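PDB 6K2E: CRISPR/cas2 protein from Pyrococcus horikoshii OT3, which probably acts, as other Cas2 proteins do, as a dimeric nucleic-acid-binding component of the CRISPR adaptive immune machinery and probably binds RNA. Local coordinates for residues M4-Y10 with S34-L40; L23-L28 with E47-L52. All blocks are in the same frame, centred on the assembly; numbering follows the deposited sequence.

Interaction 1: M4-Y10 with S34-L40; sequences MYVIVVY and SVFEGEL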
ATOM      1  N   MET A   4      14.789   8.929  -1.265  1.00 38.11           N
ATOM      2  CA  MET A   4      13.964   7.929  -0.605  1.00 43.09           C
ATOM      3  C   MET A   4      13.115   7.214  -1.643  1.00 32.74           C
ATOM      4  O   MET A   4      12.966   7.677  -2.774  1.00 32.23           O
ATOM      5  CB  MET A   4      13.038   8.530   0.465  1.00 43.23           C
ATOM      6  CG  MET A   4      13.700   8.857   1.802  1.00 49.56           C
ATOM      7  SD  MET A   4      14.266  10.541   1.884  1.00 69.74           S
ATOM      8  CE  MET A   4      12.787  11.353   1.272  1.00 47.95           C
ATOM      9  N   TYR A   5      12.605   6.046  -1.267  1.00 28.68           N
ATOM     10  CA  TYR A   5      11.577   5.360  -2.042  1.00 28.28           C
ATOM     11  C   TYR A   5      10.245   5.425  -1.297  1.00 25.67           C
ATOM     12  O   TYR A   5      10.211   5.263  -0.076  1.00 25.42           O
ATOM     13  CB  TYR A   5      11.976   3.902  -2.310  1.00 26.20           C
ATOM     14  CG  TYR A   5      11.236   3.282  -3.466  1.00 26.09           C
ATOM     15  CD1 TYR A   5      10.050   2.560  -3.271  1.00 26.45           C
ATOM     16  CD2 TYR A   5      11.704   3.426  -4.752  1.00 24.90           C
ATOM     17  CE1 TYR A   5       9.365   2.006  -4.348  1.00 23.33           C
ATOM     18  CE2 TYR A   5      11.031   2.862  -5.828  1.00 23.89           C
ATOM     19  CZ  TYR A   5       9.869   2.171  -5.623  1.00 22.95           C
ATOM     20  OH  TYR A   5       9.235   1.640  -6.711  1.00 23.59           O
ATOM     21  N   VAL A   6       9.141   5.629  -2.027  1.00 23.52           N
ATOM     22  CA  VAL A   6       7.835   5.724  -1.378  1.00 25.42           C
ATOM     23  C   VAL A   6       6.837   4.767  -2.016  1.00 23.31           C
ATOM     24  O   VAL A   6       6.921   4.457  -3.205  1.00 23.19           O
ATOM     25  CB  VAL A   6       7.255   7.157  -1.379  1.00 22.76           C
ATOM     26  CG1 VAL A   6       8.007   8.038  -0.404  1.00 20.13           C
ATOM     27  CG2 VAL A   6       7.276   7.742  -2.757  1.00 28.16           C
ATOM     28  N   ILE A   7       5.887   4.295  -1.203  1.00 22.18           N
ATOM     29  CA  ILE A   7       4.704   3.564  -1.663  1.00 21.25           C
ATOM     30  C   ILE A   7       3.499   4.306  -1.115  1.00 18.74           C
ATOM     31  O   ILE A   7       3.416   4.542   0.094  1.00 21.14           O
ATOM     32  CB  ILE A   7       4.667   2.098  -1.191  1.00 21.35           C
ATOM     33  CG1 ILE A   7       5.850   1.300  -1.694  1.00 20.58           C
ATOM     34  CG2 ILE A   7       3.403   1.400  -1.685  1.00 17.55           C
ATOM     35  CD1 ILE A   7       5.884  -0.091  -1.069  1.00 22.69           C
ATOM     36  N   VAL A   8       2.607   4.729  -2.002  1.00 18.02           N
ATOM     37  CA  VAL A   8       1.464   5.577  -1.663  1.00 18.62           C
ATOM     38  C   VAL A   8       0.176   4.814  -1.937  1.00 18.94           C
ATOM     39  O   VAL A   8      -0.047   4.348  -3.060  1.00 16.32           O
ATOM     40  CB  VAL A   8       1.482   6.908  -2.431  1.00 21.10           C
ATOM     41  CG1 VAL A   8       0.155   7.608  -2.315  1.00 17.71           C
ATOM     42  CG2 VAL A   8       2.593   7.796  -1.900  1.00 23.36           C
ATOM     43  N   VAL A   9      -0.652   4.658  -0.907  1.00 17.71           N
ATOM     44  CA  VAL A   9      -1.992   4.098  -1.044  1.00 18.10           C
ATOM     45  C   VAL A   9      -2.980   5.170  -0.618  1.00 18.61           C
ATOM     46  O   VAL A   9      -2.905   5.658   0.517  1.00 18.75           O
ATOM     47  CB  VAL A   9      -2.178   2.828  -0.199  1.00 15.19           C
ATOM     48  CG1 VAL A   9      -3.370   2.080  -0.669  1.00 13.14           C
ATOM     49  CG2 VAL A   9      -0.935   1.937  -0.242  1.00 14.64           C
ATOM     50  N   TYR A  10      -3.890   5.556  -1.519  1.00 15.45           N
ATOM     51  CA  TYR A  10      -4.888   6.563  -1.165  1.00 19.97           C
ATOM     52  C   TYR A  10      -6.275   5.959  -1.039  1.00 20.47           C
ATOM     53  O   TYR A  10      -6.606   4.949  -1.655  1.00 23.16           O
ATOM     54  CB  TYR A  10      -4.959   7.743  -2.151  1.00 20.31           C
ATOM     55  CG  TYR A  10      -5.468   7.435  -3.540  1.00 18.77           C
ATOM     56  CD1 TYR A  10      -6.797   7.621  -3.885  1.00 22.34           C
ATOM     57  CD2 TYR A  10      -4.603   6.998  -4.514  1.00 20.02           C
ATOM     58  CE1 TYR A  10      -7.241   7.341  -5.167  1.00 25.39           C
ATOM     59  CE2 TYR A  10      -5.027   6.743  -5.773  1.00 21.12           C
ATOM     60  CZ  TYR A  10      -6.340   6.902  -6.104  1.00 23.04           C
ATOM     61  OH  TYR A  10      -6.734   6.622  -7.395  1.00 32.93           O
ATOM     62  N   SER A  34      -4.985   1.981  -6.780  1.00 29.31           N
ATOM     63  CA  SER A  34      -4.826   3.204  -6.016  1.00 22.95           C
ATOM     64  C   SER A  34      -3.464   3.224  -5.321  1.00 22.92           C
ATOM     65  O   SER A  34      -3.276   3.922  -4.315  1.00 19.04           O
ATOM     66  CB  SER A  34      -6.006   3.348  -5.054  1.00 18.87           C
ATOM     67  OG  SER A  34      -5.637   4.001  -3.865  1.00 30.24           O
ATOM     68  N   VAL A  35      -2.500   2.495  -5.889  1.00 20.49           N
ATOM     69  CA  VAL A  35      -1.152   2.346  -5.358  1.00 23.62           C
ATOM     70  C   VAL A  35      -0.177   2.989  -6.342  1.00 23.69           C
ATOM     71  O   VAL A  35      -0.212   2.696  -7.544  1.00 25.60           O
ATOM     72  CB  VAL A  35      -0.796   0.873  -5.117  1.00 23.37           C
ATOM     73  CG1 VAL A  35       0.665   0.760  -4.665  1.00 20.88           C
ATOM     74  CG2 VAL A  35      -1.747   0.270  -4.073  1.00 13.53           C
ATOM     75  N   PHE A  36       0.627   3.924  -5.842  1.00 21.43           N
ATOM     76  CA  PHE A  36       1.701   4.552  -6.596  1.00 22.42           C
ATOM     77  C   PHE A  36       3.035   4.307  -5.900  1.00 22.76           C
ATOM     78  O   PHE A  36       3.107   4.242  -4.667  1.00 24.92           O
ATOM     79  CB  PHE A  36       1.479   6.051  -6.719  1.00 24.41           C
ATOM     80  CG  PHE A  36       0.442   6.440  -7.727  1.00 27.37           C
ATOM     81  CD1 PHE A  36      -0.911   6.385  -7.415  1.00 27.03           C
ATOM     82  CD2 PHE A  36       0.822   6.890  -8.983  1.00 27.77           C
ATOM     83  CE1 PHE A  36      -1.866   6.756  -8.359  1.00 30.33           C
ATOM     84  CE2 PHE A  36      -0.121   7.255  -9.922  1.00 28.00           C
ATOM     85  CZ  PHE A  36      -1.456   7.187  -9.618  1.00 26.67           C
ATOM     86  N   GLU A  37       4.111   4.236  -6.674  1.00 22.57           N
ATOM     87  CA  GLU A  37       5.413   4.061  -6.045  1.00 23.47           C
ATOM     88  C   GLU A  37       6.503   4.693  -6.896  1.00 22.40           C
ATOM     89  O   GLU A  37       6.288   5.037  -8.059  1.00 21.20           O
ATOM     90  CB  GLU A  37       5.720   2.580  -5.778  1.00 24.00           C
ATOM     91  CG  GLU A  37       5.543   1.674  -6.974  1.00 24.09           C
ATOM     92  CD  GLU A  37       5.781   0.214  -6.648  1.00 24.52           C
ATOM     93  OE1 GLU A  37       6.860  -0.120  -6.123  1.00 26.35           O
ATOM     94  OE2 GLU A  37       4.893  -0.605  -6.942  1.00 25.16           O
ATOM     95  N   GLY A  38       7.663   4.876  -6.289  1.00 21.89           N
ATOM     96  CA  GLY A  38       8.824   5.363  -7.008  1.00 22.19           C
ATOM     97  C   GLY A  38       9.764   6.153  -6.120  1.00 24.25           C
ATOM     98  O   GLY A  38       9.485   6.438  -4.957  1.00 24.58           O
ATOM     99  N   GLU A  39      10.882   6.545  -6.725  1.00 25.24           N
ATOM    100  CA  GLU A  39      11.883   7.354  -6.052  1.00 25.37           C
ATOM    101  C   GLU A  39      11.461   8.815  -6.005  1.00 25.98           C
ATOM    102  O   GLU A  39      10.917   9.358  -6.968  1.00 28.43           O
ATOM    103  CB  GLU A  39      13.207   7.266  -6.794  1.00 33.95           C
ATOM    104  CG  GLU A  39      14.161   6.189  -6.372  1.00 42.14           C
ATOM    105  CD  GLU A  39      15.520   6.454  -6.964  1.00 50.52           C
ATOM    106  OE1 GLU A  39      15.982   5.655  -7.807  1.00 42.94           O
ATOM    107  OE2 GLU A  39      16.098   7.506  -6.609  1.00 51.21           O
ATOM    108  N   LEU A  40      11.755   9.460  -4.896  1.00 25.29           N
ATOM    109  CA  LEU A  40      11.469  10.869  -4.729  1.00 25.83           C
ATOM    110  C   LEU A  40      12.588  11.497  -3.919  1.00 28.93           C
ATOM    111  O   LEU A  40      13.092  10.896  -2.972  1.00 29.23           O
ATOM    112  CB  LEU A  40      10.140  11.090  -4.017  1.00 29.18           C
ATOM    113  CG  LEU A  40       8.864  11.015  -4.829  1.00 32.55           C
ATOM    114  CD1 LEU A  40       7.698  11.395  -3.913  1.00 31.08           C
ATOM    115  CD2 LEU A  40       8.948  11.915  -6.039  1.00 26.78           C
TER

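Interaction 2: L23-L28 with E47-L52; sequences LLKTYL and ELEMRL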
ATOM      1  N   LEU A  23      -2.387  14.032  -9.618  1.00 25.32           N
ATOM      2  CA  LEU A  23      -1.294  14.586  -8.831  1.00 25.56           C
ATOM      3  C   LEU A  23      -0.231  13.533  -8.537  1.00 30.75           C
ATOM      4  O   LEU A  23       0.972  13.803  -8.716  1.00 32.98           O
ATOM      5  CB  LEU A  23      -1.856  15.174  -7.539  1.00 23.75           C
ATOM      6  CG  LEU A  23      -0.837  15.646  -6.515  1.00 32.42           C
ATOM      7  CD1 LEU A  23       0.016  16.773  -7.092  1.00 28.44           C
ATOM      8  CD2 LEU A  23      -1.510  16.053  -5.198  1.00 26.73           C
ATOM      9  N   LEU A  24      -0.657  12.307  -8.165  1.00 30.62           N
ATOM     10  CA  LEU A  24       0.307  11.243  -7.912  1.00 27.44           C
ATOM     11  C   LEU A  24       0.993  10.749  -9.182  1.00 28.14           C
ATOM     12  O   LEU A  24       2.096  10.201  -9.084  1.00 28.66           O
ATOM     13  CB  LEU A  24      -0.367  10.079  -7.206  1.00 25.27           C
ATOM     14  CG  LEU A  24      -0.688  10.280  -5.728  1.00 24.93           C
ATOM     15  CD1 LEU A  24      -1.679   9.238  -5.193  1.00 19.71           C
ATOM     16  CD2 LEU A  24       0.591  10.286  -4.914  1.00 24.94           C
ATOM     17  N   LYS A  25       0.386  10.933 -10.369  1.00 28.34           N
ATOM     18  CA  LYS A  25       1.037  10.486 -11.604  1.00 31.69           C
ATOM     19  C   LYS A  25       2.121  11.456 -12.077  1.00 31.58           C
ATOM     20  O   LYS A  25       3.039  11.048 -12.795  1.00 31.71           O
ATOM     21  CB  LYS A  25      -0.009  10.251 -12.711  1.00 31.61           C
ATOM     22  CG  LYS A  25       0.520   9.590 -14.045  1.00 43.85           C
ATOM     23  CD  LYS A  25       0.005   8.133 -14.325  1.00 41.71           C
ATOM     24  CE  LYS A  25       0.955   7.328 -15.279  1.00 44.59           C
ATOM     25  NZ  LYS A  25       2.018   6.455 -14.618  1.00 41.14           N
ATOM     26  N   THR A  26       2.058  12.722 -11.659  1.00 28.00           N
ATOM     27  CA  THR A  26       3.162  13.646 -11.899  1.00 26.13           C
ATOM     28  C   THR A  26       4.449  13.199 -11.194  1.00 31.17           C
ATOM     29  O   THR A  26       5.536  13.338 -11.764  1.00 32.47           O
ATOM     30  CB  THR A  26       2.765  15.095 -11.545  1.00 28.96           C
ATOM     31  OG1 THR A  26       2.287  15.179 -10.206  1.00 38.16           O
ATOM     32  CG2 THR A  26       1.668  15.523 -12.467  1.00 21.94           C
ATOM     33  N   TYR A  27       4.360  12.688  -9.951  1.00 30.80           N
ATOM     34  CA  TYR A  27       5.579  12.362  -9.214  1.00 26.80           C
ATOM     35  C   TYR A  27       5.955  10.897  -9.290  1.00 24.82           C
ATOM     36  O   TYR A  27       7.142  10.587  -9.182  1.00 31.06           O
ATOM     37  CB  TYR A  27       5.453  12.727  -7.731  1.00 25.93           C
ATOM     38  CG  TYR A  27       5.259  14.186  -7.430  1.00 27.92           C
ATOM     39  CD1 TYR A  27       3.997  14.756  -7.522  1.00 30.13           C
ATOM     40  CD2 TYR A  27       6.328  14.998  -7.045  1.00 31.46           C
ATOM     41  CE1 TYR A  27       3.789  16.081  -7.251  1.00 28.98           C
ATOM     42  CE2 TYR A  27       6.130  16.346  -6.770  1.00 32.09           C
ATOM     43  CZ  TYR A  27       4.846  16.873  -6.882  1.00 32.70           C
ATOM     44  OH  TYR A  27       4.567  18.191  -6.627  1.00 37.18           O
ATOM     45  N   LEU A  28       4.993   9.979  -9.422  1.00 25.09           N
ATOM     46  CA  LEU A  28       5.258   8.574  -9.124  1.00 26.01           C
ATOM     47  C   LEU A  28       4.756   7.669 -10.238  1.00 24.82           C
ATOM     48  O   LEU A  28       3.993   8.074 -11.113  1.00 31.30           O
ATOM     49  CB  LEU A  28       4.618   8.168  -7.784  1.00 24.57           C
ATOM     50  CG  LEU A  28       5.247   8.833  -6.549  1.00 27.03           C
ATOM     51  CD1 LEU A  28       4.429   8.651  -5.278  1.00 23.58           C
ATOM     52  CD2 LEU A  28       6.652   8.307  -6.375  1.00 22.85           C
ATOM     53  N   GLU A  47       6.773  18.366  -1.432  1.00 25.62           N
ATOM     54  CA  GLU A  47       5.883  19.084  -2.345  1.00 30.90           C
ATOM     55  C   GLU A  47       4.616  18.286  -2.631  1.00 33.62           C
ATOM     56  O   GLU A  47       3.510  18.844  -2.635  1.00 32.58           O
ATOM     57  CB  GLU A  47       6.618  19.414  -3.646  1.00 31.06           C
ATOM     58  CG  GLU A  47       5.940  20.460  -4.544  1.00 31.02           C
ATOM     59  CD  GLU A  47       6.698  20.676  -5.859  1.00 39.74           C
ATOM     60  OE1 GLU A  47       6.859  19.703  -6.624  1.00 36.45           O
ATOM     61  OE2 GLU A  47       7.161  21.812  -6.121  1.00 46.56           O
ATOM     62  N   LEU A  48       4.770  16.974  -2.827  1.00 32.36           N
ATOM     63  CA  LEU A  48       3.646  16.082  -3.066  1.00 26.28           C
ATOM     64  C   LEU A  48       2.710  16.041  -1.874  1.00 30.80           C
ATOM     65  O   LEU A  48       1.486  16.097  -2.038  1.00 29.74           O
ATOM     66  CB  LEU A  48       4.171  14.684  -3.364  1.00 25.96           C
ATOM     67  CG  LEU A  48       3.139  13.571  -3.399  1.00 26.51           C
ATOM     68  CD1 LEU A  48       2.134  13.806  -4.533  1.00 30.92           C
ATOM     69  CD2 LEU A  48       3.849  12.262  -3.564  1.00 28.80           C
ATOM     70  N   GLU A  49       3.278  15.967  -0.666  1.00 32.16           N
ATOM     71  CA  GLU A  49       2.476  15.892   0.547  1.00 25.90           C
ATOM     72  C   GLU A  49       1.702  17.175   0.780  1.00 30.21           C
ATOM     73  O   GLU A  49       0.546  17.133   1.212  1.00 33.72           O
ATOM     74  CB  GLU A  49       3.377  15.601   1.730  1.00 24.65           C
ATOM     75  CG  GLU A  49       2.624  15.179   2.943  1.00 25.50           C
ATOM     76  CD  GLU A  49       2.427  16.306   3.885  1.00 27.84           C
ATOM     77  OE1 GLU A  49       3.082  17.347   3.685  1.00 30.56           O
ATOM     78  OE2 GLU A  49       1.600  16.164   4.799  1.00 32.37           O
ATOM     79  N   MET A  50       2.324  18.320   0.488  1.00 36.13           N
ATOM     80  CA  MET A  50       1.642  19.603   0.609  1.00 35.97           C
ATOM     81  C   MET A  50       0.510  19.715  -0.409  1.00 34.22           C
ATOM     82  O   MET A  50      -0.575  20.207  -0.089  1.00 31.18           O
ATOM     83  CB  MET A  50       2.644  20.752   0.445  1.00 35.62           C
ATOM     84  CG  MET A  50       2.038  22.168   0.562  1.00 45.76           C
ATOM     85  SD  MET A  50       1.668  22.953  -1.036  1.00 67.75           S
ATOM     86  CE  MET A  50       1.906  24.698  -0.681  1.00 58.82           C
ATOM     87  N   ARG A  51       0.748  19.278  -1.639  1.00 29.66           N
ATOM     88  CA  ARG A  51      -0.314  19.346  -2.627  1.00 31.50           C
ATOM     89  C   ARG A  51      -1.410  18.315  -2.342  1.00 36.65           C
ATOM     90  O   ARG A  51      -2.594  18.603  -2.566  1.00 35.50           O
ATOM     91  CB  ARG A  51       0.287  19.186  -4.027  1.00 28.55           C
ATOM     92  CG  ARG A  51       1.031  20.446  -4.487  1.00 31.40           C
ATOM     93  CD  ARG A  51       1.881  20.227  -5.733  1.00 31.41           C
ATOM     94  NE  ARG A  51       1.084  20.385  -6.946  1.00 39.37           N
ATOM     95  CZ  ARG A  51       1.470  19.987  -8.156  1.00 42.91           C
ATOM     96  NH1 ARG A  51       2.656  19.411  -8.322  1.00 40.07           N
ATOM     97  NH2 ARG A  51       0.665  20.147  -9.200  1.00 35.01           N
ATOM     98  N   LEU A  52      -1.047  17.152  -1.777  1.00 35.96           N
ATOM     99  CA  LEU A  52      -2.050  16.179  -1.346  1.00 27.53           C
ATOM    100  C   LEU A  52      -2.865  16.718  -0.187  1.00 32.31           C
ATOM    101  O   LEU A  52      -4.084  16.523  -0.135  1.00 31.97           O
ATOM    102  CB  LEU A  52      -1.383  14.873  -0.919  1.00 23.18           C
ATOM    103  CG  LEU A  52      -0.974  13.867  -1.999  1.00 29.59           C
ATOM    104  CD1 LEU A  52       0.013  12.848  -1.463  1.00 21.16           C
ATOM    105  CD2 LEU A  52      -2.188  13.179  -2.581  1.00 31.50           C
TER

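Interaction 1: M4-Y10 with S34-L40
Met4 pairs with Leu40 at one end of this antiparallel strand pair, each backbone N bonded to the other's O. On the next residue, the Tyr5 ring lies back across the neighbouring strand, one face over the Gly38 backbone, with CE2 3.5 Å from Gly38 CA. Its OH gives a hydrogen bond to Glu37 OE1 (3.0 Å), reaching that oxygen on its anti side, 25° out of the carboxylate plane; ring and carboxylate planes stand 77° apart. Glu37 can rise beside the ring because its CG sits between the backbone N and the carbonyl carbon (chi1 51°). The other oxygen, OE2, makes a salt bridge with Arg31 and a hydrogen bond to Tyr65 OH of the second subunit. Val6 forms the next hydrogen-bonded pair with Gly38, and its CG2 packs on Leu40 CD1 (3.9 Å). Ile7 and Val9 lie side by side with Val35, while Val8 pairs with Phe36 through a Val8 N to Phe36 O bond of 2.8 Å. The last backbone bond between the segments runs from Tyr10 N to Ser34 O; Ser34 OG donates to Tyr10 O (2.6 Å) while its CB sits over the ring face, a CH-pi contact. Strand 3-11 runs between strands 35-41 and 61-67; helices 17-27 and 42-55 cover the face bearing Val6, Val8 and Leu40, and the second subunit packs against Ile7, Val9 and Val35.

Interaction 2: L23-L28 with E47-L52
Tyr27 OH is gripped by two groups of helix 42-55: it donates to Glu47 OE1 (2.7 Å) and accepts from Arg51 NH1 (2.8 Å). The arginine bond lies in the guanidinium plane, whereas the hydroxyl approaches the glutamate oxygen from above the carboxylate plane, 35° out of it. With CG anti to its carbonyl carbon (chi1 -63°), Tyr27 reaches across to the other helix and slides past Leu48 in the opposite direction. Leu48 CB sits over the middle of the ring, 4.0 Å from its centroid, in a CH-pi contact, and its CD1 meets Tyr27 CD1 at 3.6 Å. One helical turn earlier, Leu23 splits its two methyls: CD1 rests on the guanidinium face of Arg51, 3.7 Å from CZ, while CD2 packs against Leu52 CG. Deeper toward the sheet, Leu24 CD2 comes within 3.9 Å of Leu48 CD1 and Leu28 CD1 touches Leu48 CD2. The helical segments 23-27 and 47-52 run almost antiparallel (174°). Leucines thus pack toward the sheet, while on the outer side, where Glu47 and Arg51 are exposed, a carboxylate and a guanidinium group hold the phenol oxygen and would probably polarise its hydroxyl, with Leu48 packed on the ring face.

Overall arrangement
The chain visits the two contacts alternately: 4-10, then 23-28, then 34-40, then 47-52. Strand 3-11 leads into helix 17-27 and strand 35-41 into helix 42-55, so interaction 1 joins the two strands and interaction 2 the two helices that follow them. Their centres are about 10 Å apart, and they meet directly where Leu28 packs on Val6 and Gly38 and where Leu24 lies against Phe36. They sample the two layers of the ferredoxin-like fold common to Cas2 proteins, a sheet with both helices on one face. The opposite face, in interaction 1, meets the second subunit, so this sheet serves both core and dimer.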